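Local structure of type II secretion pathway related protein (3SOL) at residues 13-26 with 74-88. The protein probably acts as the pilotin of the type II secretion system, a lipoprotein that helps target the secretin to the outer membrane. Sequence-based numbering, arbitrary orientation.
Sequences IVSATRYLKMRCNR and EYIKCREFNRRLVPF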
loop_
_atom_site.group_PDB
_atom_site.type_symbol
_atom_site.label_atom_id
_atom_site.label_comp_id
_atom_site.label_asym_id
_atom_site.label_seq_id
_atom_site.Cartn_x
_atom_site.Cartn_y
_atom_site.Cartn_z
ATOM N N ILE A 13 0.710 3.622 0.743
ATOM C CA ILE A 13 1.329 2.389 1.204
ATOM C C ILE A 13 0.610 1.156 0.642
ATOM O O ILE A 13 1.255 0.216 0.165
ATOM C CB ILE A 13 1.352 2.323 2.740
ATOM C CG1 ILE A 13 2.353 3.357 3.281
ATOM C CG2 ILE A 13 1.742 0.940 3.191
ATOM C CD1 ILE A 13 2.109 3.784 4.720
ATOM N N VAL A 14 -0.720 1.159 0.701
ATOM C CA VAL A 14 -1.525 0.045 0.174
ATOM C C VAL A 14 -1.388 -0.106 -1.359
ATOM O O VAL A 14 -1.254 -1.222 -1.858
ATOM C CB VAL A 14 -2.993 0.172 0.634
ATOM C CG1 VAL A 14 -3.916 -0.776 -0.138
ATOM C CG2 VAL A 14 -3.088 -0.092 2.148
ATOM N N SER A 15 -1.391 1.006 -2.104
ATOM C CA SER A 15 -1.257 0.937 -3.578
ATOM C C SER A 15 0.125 0.459 -4.002
ATOM O O SER A 15 0.258 -0.291 -4.960
ATOM C CB SER A 15 -1.535 2.286 -4.238
ATOM O OG SER A 15 -0.632 3.238 -3.721
ATOM N N ALA A 16 1.155 0.906 -3.290
ATOM C CA ALA A 16 2.527 0.465 -3.549
ATOM C C ALA A 16 2.679 -1.038 -3.285
ATOM O O ALA A 16 3.380 -1.748 -4.010
ATOM C CB ALA A 16 3.514 1.281 -2.673
ATOM N N THR A 17 1.992 -1.526 -2.252
ATOM C CA THR A 17 2.027 -2.935 -1.902
ATOM C C THR A 17 1.315 -3.748 -2.986
ATOM O O THR A 17 1.787 -4.816 -3.398
ATOM C CB THR A 17 1.395 -3.161 -0.493
ATOM O OG1 THR A 17 2.120 -2.356 0.471
ATOM C CG2 THR A 17 1.497 -4.588 -0.104
ATOM N N ARG A 18 0.191 -3.230 -3.485
ATOM C CA ARG A 18 -0.480 -3.838 -4.653
ATOM C C ARG A 18 0.430 -3.861 -5.893
ATOM O O ARG A 18 0.500 -4.851 -6.638
ATOM C CB ARG A 18 -1.765 -3.112 -4.958
ATOM C CG ARG A 18 -2.473 -3.579 -6.191
ATOM C CD ARG A 18 -3.721 -2.706 -6.371
ATOM N NE ARG A 18 -4.490 -3.078 -7.543
ATOM C CZ ARG A 18 -5.578 -2.436 -7.971
ATOM N NH1 ARG A 18 -6.035 -1.356 -7.335
ATOM N NH2 ARG A 18 -6.222 -2.890 -9.042
ATOM N N TYR A 19 1.140 -2.773 -6.108
ATOM C CA TYR A 19 2.092 -2.707 -7.215
ATOM C C TYR A 19 3.173 -3.784 -7.079
ATOM O O TYR A 19 3.489 -4.456 -8.043
ATOM C CB TYR A 19 2.706 -1.310 -7.321
ATOM C CG TYR A 19 3.012 -0.894 -8.749
ATOM C CD1 TYR A 19 2.134 -0.090 -9.443
ATOM C CD2 TYR A 19 4.167 -1.313 -9.399
ATOM C CE1 TYR A 19 2.383 0.305 -10.744
ATOM C CE2 TYR A 19 4.426 -0.930 -10.735
ATOM C CZ TYR A 19 3.522 -0.117 -11.382
ATOM O OH TYR A 19 3.705 0.315 -12.670
ATOM N N LEU A 20 3.707 -3.974 -5.872
ATOM C CA LEU A 20 4.713 -5.008 -5.640
ATOM C C LEU A 20 4.188 -6.399 -5.948
ATOM O O LEU A 20 4.884 -7.217 -6.575
ATOM C CB LEU A 20 5.224 -4.949 -4.194
ATOM C CG LEU A 20 6.192 -3.821 -3.884
ATOM C CD1 LEU A 20 6.633 -3.923 -2.421
ATOM C CD2 LEU A 20 7.415 -3.869 -4.854
ATOM N N LYS A 21 2.962 -6.671 -5.514
ATOM C CA LYS A 21 2.354 -7.970 -5.722
ATOM C C LYS A 21 2.040 -8.248 -7.189
ATOM O O LYS A 21 2.265 -9.338 -7.676
ATOM C CB LYS A 21 1.072 -8.080 -4.899
ATOM C CG LYS A 21 1.322 -8.266 -3.432
ATOM C CD LYS A 21 0.049 -8.014 -2.607
ATOM C CE LYS A 21 -1.059 -8.963 -2.913
ATOM N NZ LYS A 21 -2.266 -8.600 -2.106
ATOM N N MET A 22 1.511 -7.249 -7.878
ATOM C CA MET A 22 1.024 -7.415 -9.238
ATOM C C MET A 22 2.173 -7.345 -10.263
ATOM O O MET A 22 2.182 -8.096 -11.234
ATOM C CB MET A 22 -0.030 -6.333 -9.559
ATOM C CG MET A 22 -1.351 -6.502 -8.812
ATOM S SD MET A 22 -2.474 -7.729 -9.555
ATOM C CE MET A 22 -2.311 -7.341 -11.240
ATOM N N ARG A 23 3.122 -6.443 -10.052
ATOM C CA ARG A 23 4.092 -6.104 -11.101
ATOM C C ARG A 23 5.542 -6.375 -10.738
ATOM O O ARG A 23 6.424 -6.234 -11.597
ATOM C CB ARG A 23 3.894 -4.642 -11.476
ATOM C CG ARG A 23 2.551 -4.515 -12.182
ATOM C CD ARG A 23 2.129 -3.181 -12.379
ATOM N NE ARG A 23 0.858 -3.183 -13.121
ATOM C CZ ARG A 23 0.720 -2.933 -14.414
ATOM N NH1 ARG A 23 -0.495 -2.904 -14.925
ATOM N NH2 ARG A 23 1.766 -2.715 -15.189
ATOM N N CYS A 24 5.777 -6.756 -9.480
ATOM C CA CYS A 24 7.128 -6.977 -8.947
ATOM C C CYS A 24 7.262 -8.323 -8.234
ATOM O O CYS A 24 8.129 -8.492 -7.379
ATOM C CB CYS A 24 7.532 -5.841 -8.010
ATOM S SG CYS A 24 7.251 -4.193 -8.688
ATOM N N ASN A 25 6.389 -9.269 -8.569
ATOM C CA ASN A 25 6.555 -10.646 -8.175
ATOM C C ASN A 25 6.618 -10.928 -6.676
ATOM O O ASN A 25 7.141 -11.955 -6.276
ATOM C CB ASN A 25 7.765 -11.237 -8.901
ATOM C CG ASN A 25 7.518 -11.401 -10.376
ATOM O OD1 ASN A 25 6.489 -11.953 -10.771
ATOM N ND2 ASN A 25 8.430 -10.906 -11.199
ATOM N N ARG A 26 6.008 -10.066 -5.852
ATOM C CA ARG A 26 6.072 -10.247 -4.391
ATOM C C ARG A 26 4.960 -11.179 -3.928
ATOM O O ARG A 26 3.972 -10.771 -3.315
ATOM C CB ARG A 26 6.056 -8.922 -3.639
ATOM C CG ARG A 26 7.310 -8.118 -3.833
ATOM C CD ARG A 26 8.564 -8.757 -3.193
ATOM N NE ARG A 26 8.434 -9.065 -1.774
ATOM C CZ ARG A 26 8.876 -8.320 -0.756
ATOM N NH1 ARG A 26 9.478 -7.152 -0.957
ATOM N NH2 ARG A 26 8.753 -8.785 0.483
ATOM N N GLU A 74 9.666 0.335 -15.159
ATOM C CA GLU A 74 8.966 -0.511 -14.206
ATOM C C GLU A 74 9.931 -1.138 -13.184
ATOM O O GLU A 74 9.600 -1.234 -12.007
ATOM C CB GLU A 74 8.195 -1.607 -14.939
ATOM C CG GLU A 74 7.076 -1.111 -15.825
ATOM C CD GLU A 74 6.024 -0.363 -15.032
ATOM O OE1 GLU A 74 5.557 -0.941 -14.042
ATOM O OE2 GLU A 74 5.710 0.792 -15.402
ATOM N N TYR A 75 11.121 -1.556 -13.614
ATOM C CA TYR A 75 12.036 -2.221 -12.688
ATOM C C TYR A 75 12.483 -1.240 -11.588
ATOM O O TYR A 75 12.723 -1.664 -10.454
ATOM C CB TYR A 75 13.236 -2.873 -13.396
ATOM C CG TYR A 75 14.402 -1.952 -13.664
ATOM C CD1 TYR A 75 15.476 -1.867 -12.755
ATOM C CD2 TYR A 75 14.455 -1.181 -14.806
ATOM C CE1 TYR A 75 16.556 -1.010 -12.974
ATOM C CE2 TYR A 75 15.552 -0.305 -15.041
ATOM C CZ TYR A 75 16.588 -0.232 -14.104
ATOM O OH TYR A 75 17.650 0.600 -14.343
ATOM N N ILE A 76 12.577 0.054 -11.908
ATOM C CA ILE A 76 12.963 1.056 -10.899
ATOM C C ILE A 76 11.837 1.270 -9.903
ATOM O O ILE A 76 12.078 1.407 -8.689
ATOM C CB ILE A 76 13.401 2.385 -11.572
ATOM C CG1 ILE A 76 14.748 2.147 -12.241
ATOM C CG2 ILE A 76 13.534 3.555 -10.544
ATOM C CD1 ILE A 76 15.248 3.276 -13.139
ATOM N N LYS A 77 10.594 1.259 -10.398
ATOM C CA LYS A 77 9.420 1.305 -9.503
ATOM C C LYS A 77 9.501 0.177 -8.488
ATOM O O LYS A 77 9.325 0.405 -7.277
ATOM C CB LYS A 77 8.108 1.174 -10.277
ATOM C CG LYS A 77 7.817 2.323 -11.229
ATOM C CD LYS A 77 6.490 2.126 -11.942
ATOM C CE LYS A 77 6.231 3.207 -12.963
ATOM N NZ LYS A 77 5.029 2.904 -13.819
ATOM N N CYS A 78 9.750 -1.035 -8.991
ATOM C CA CYS A 78 9.888 -2.216 -8.125
ATOM C C CYS A 78 10.992 -2.023 -7.086
ATOM O O CYS A 78 10.793 -2.291 -5.893
ATOM C CB CYS A 78 10.161 -3.458 -8.947
ATOM S SG CYS A 78 8.794 -3.957 -10.029
ATOM N N ARG A 79 12.145 -1.527 -7.533
ATOM C CA ARG A 79 13.278 -1.357 -6.609
ATOM C C ARG A 79 13.000 -0.290 -5.547
ATOM O O ARG A 79 13.364 -0.460 -4.389
ATOM C CB ARG A 79 14.564 -1.054 -7.386
ATOM C CG ARG A 79 15.030 -2.277 -8.137
ATOM C CD ARG A 79 16.290 -2.100 -8.922
ATOM N NE ARG A 79 16.654 -3.430 -9.417
ATOM C CZ ARG A 79 17.435 -4.308 -8.796
ATOM N NH1 ARG A 79 18.064 -4.016 -7.661
ATOM N NH2 ARG A 79 17.605 -5.500 -9.354
ATOM N N GLU A 80 12.358 0.811 -5.946
ATOM C CA GLU A 80 12.001 1.869 -5.004
ATOM C C GLU A 80 10.996 1.377 -3.965
ATOM O O GLU A 80 11.179 1.607 -2.757
ATOM C CB GLU A 80 11.457 3.100 -5.758
ATOM C CG GLU A 80 12.517 3.829 -6.578
ATOM C CD GLU A 80 13.469 4.679 -5.740
ATOM O OE1 GLU A 80 13.443 4.626 -4.486
ATOM O OE2 GLU A 80 14.275 5.410 -6.346
ATOM N N PHE A 81 9.947 0.680 -4.412
ATOM C CA PHE A 81 8.934 0.187 -3.482
ATOM C C PHE A 81 9.438 -0.926 -2.574
ATOM O O PHE A 81 9.106 -0.927 -1.395
ATOM C CB PHE A 81 7.682 -0.290 -4.212
ATOM C CG PHE A 81 6.924 0.796 -4.924
ATOM C CD1 PHE A 81 6.946 2.100 -4.488
ATOM C CD2 PHE A 81 6.153 0.477 -6.029
ATOM C CE1 PHE A 81 6.208 3.081 -5.151
ATOM C CE2 PHE A 81 5.416 1.443 -6.704
ATOM C CZ PHE A 81 5.444 2.739 -6.269
ATOM N N ASN A 82 10.252 -1.843 -3.099
ATOM C CA ASN A 82 10.828 -2.918 -2.269
ATOM C C ASN A 82 11.677 -2.371 -1.130
ATOM O O ASN A 82 11.624 -2.894 -0.012
ATOM C CB ASN A 82 11.648 -3.939 -3.097
ATOM C CG ASN A 82 10.795 -4.998 -3.765
ATOM O OD1 ASN A 82 9.778 -5.429 -3.215
ATOM N ND2 ASN A 82 11.233 -5.480 -4.934
ATOM N N ARG A 83 12.448 -1.314 -1.410
ATOM C CA ARG A 83 13.237 -0.650 -0.380
ATOM C C ARG A 83 12.369 0.096 0.633
ATOM O O ARG A 83 12.547 -0.036 1.859
ATOM C CB ARG A 83 14.237 0.313 -1.039
ATOM C CG ARG A 83 15.132 1.023 -0.059
ATOM C CD ARG A 83 16.047 2.014 -0.762
ATOM N NE ARG A 83 16.898 2.723 0.198
ATOM C CZ ARG A 83 18.229 2.628 0.272
ATOM N NH1 ARG A 83 18.915 1.855 -0.570
ATOM N NH2 ARG A 83 18.884 3.333 1.186
ATOM N N ARG A 84 11.437 0.894 0.130
ATOM C CA ARG A 84 10.669 1.807 0.977
ATOM C C ARG A 84 9.622 1.120 1.858
ATOM O O ARG A 84 9.348 1.601 2.959
ATOM C CB ARG A 84 9.994 2.861 0.107
ATOM C CG ARG A 84 11.002 3.759 -0.595
ATOM C CD ARG A 84 10.959 5.190 -0.106
ATOM N NE ARG A 84 11.995 6.024 -0.737
ATOM C CZ ARG A 84 12.054 6.310 -2.044
ATOM N NH1 ARG A 84 11.136 5.845 -2.895
ATOM N NH2 ARG A 84 13.045 7.073 -2.513
ATOM N N LEU A 85 9.066 -0.003 1.400
ATOM C CA LEU A 85 7.975 -0.670 2.127
ATOM C C LEU A 85 8.453 -1.649 3.223
ATOM O O LEU A 85 7.639 -2.329 3.855
ATOM C CB LEU A 85 7.037 -1.373 1.145
ATOM C CG LEU A 85 6.148 -0.450 0.309
ATOM C CD1 LEU A 85 5.396 -1.234 -0.759
ATOM C CD2 LEU A 85 5.153 0.239 1.206
ATOM N N VAL A 86 9.754 -1.698 3.472
ATOM C CA VAL A 86 10.307 -2.663 4.413
ATOM C C VAL A 86 9.570 -2.610 5.756
ATOM O O VAL A 86 9.135 -3.649 6.255
ATOM C CB VAL A 86 11.858 -2.503 4.569
ATOM C CG1 VAL A 86 12.375 -3.303 5.753
ATOM C CG2 VAL A 86 12.569 -2.943 3.290
ATOM N N PRO A 87 9.395 -1.406 6.335
ATOM C CA PRO A 87 8.633 -1.321 7.587
ATOM C C PRO A 87 7.185 -1.848 7.525
ATOM O O PRO A 87 6.779 -2.631 8.390
ATOM C CB PRO A 87 8.651 0.183 7.901
ATOM C CG PRO A 87 9.886 0.679 7.242
ATOM C CD PRO A 87 9.991 -0.106 5.974
ATOM N N PHE A 88 6.412 -1.415 6.530
ATOM C CA PHE A 88 5.018 -1.864 6.386
ATOM C C PHE A 88 4.937 -3.372 6.156
ATOM O O PHE A 88 4.097 -4.050 6.745
ATOM C CB PHE A 88 4.317 -1.126 5.245
ATOM C CG PHE A 88 2.847 -1.466 5.099
ATOM C CD1 PHE A 88 1.947 -1.199 6.130
ATOM C CD2 PHE A 88 2.359 -2.015 3.918
ATOM C CE1 PHE A 88 0.582 -1.502 6.000
ATOM C CE2 PHE A 88 0.997 -2.316 3.774
ATOM C CZ PHE A 88 0.107 -2.056 4.827
HETATM O O HOH W 1 4.663 -3.377 -14.785
HETATM O O HOH W 2 10.484 -6.724 -7.013
HETATM O O HOH W 3 10.695 -5.287 0.907
#
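Ala16 CB sits over the centre of one face of the Phe81 ring, 4.0 Å from its centroid, while the edge of that ring is turned toward the face of Tyr19 in an offset edge-to-face pair, planes at 71°. Arg23 CD lies against one Tyr19 face near the rim, and Glu74 OE1 meets the phenol edge in the ring plane. These groups join residues 13-23, part of helix 5-23, to helix 74-84, the two crossing at -125° in the all-helical pilotin domain. Tyr19 OH donates to the syn lone pair of Glu74 OE1 (2.6 Å) and accepts from Lys77 NZ (3.1 Å), whose extended chain also brings NZ to Glu74 OE2 in a salt bridge and to the carbonyls of Leu67 and Asp70. A phenylalanine in place of Tyr19 would probably keep the ring packing but deprive Glu74 OE1 of one of its donors and Lys77 of one acceptor. Leu20 CD2 lies against Phe81 CB (3.6 Å), and CD1 presses on Leu85 CD1. Beyond it, Arg26, salt-bridged to Asp28, bends at its second and third torsions to bring NH1 to Asn82 OD1 (2.9 Å), above the amide plane. A disulfide ties Cys24, just past helix 5-23, to Cys78, about one turn into helix 74-84, SG to SG 2.1 Å, with chi3 of -82°.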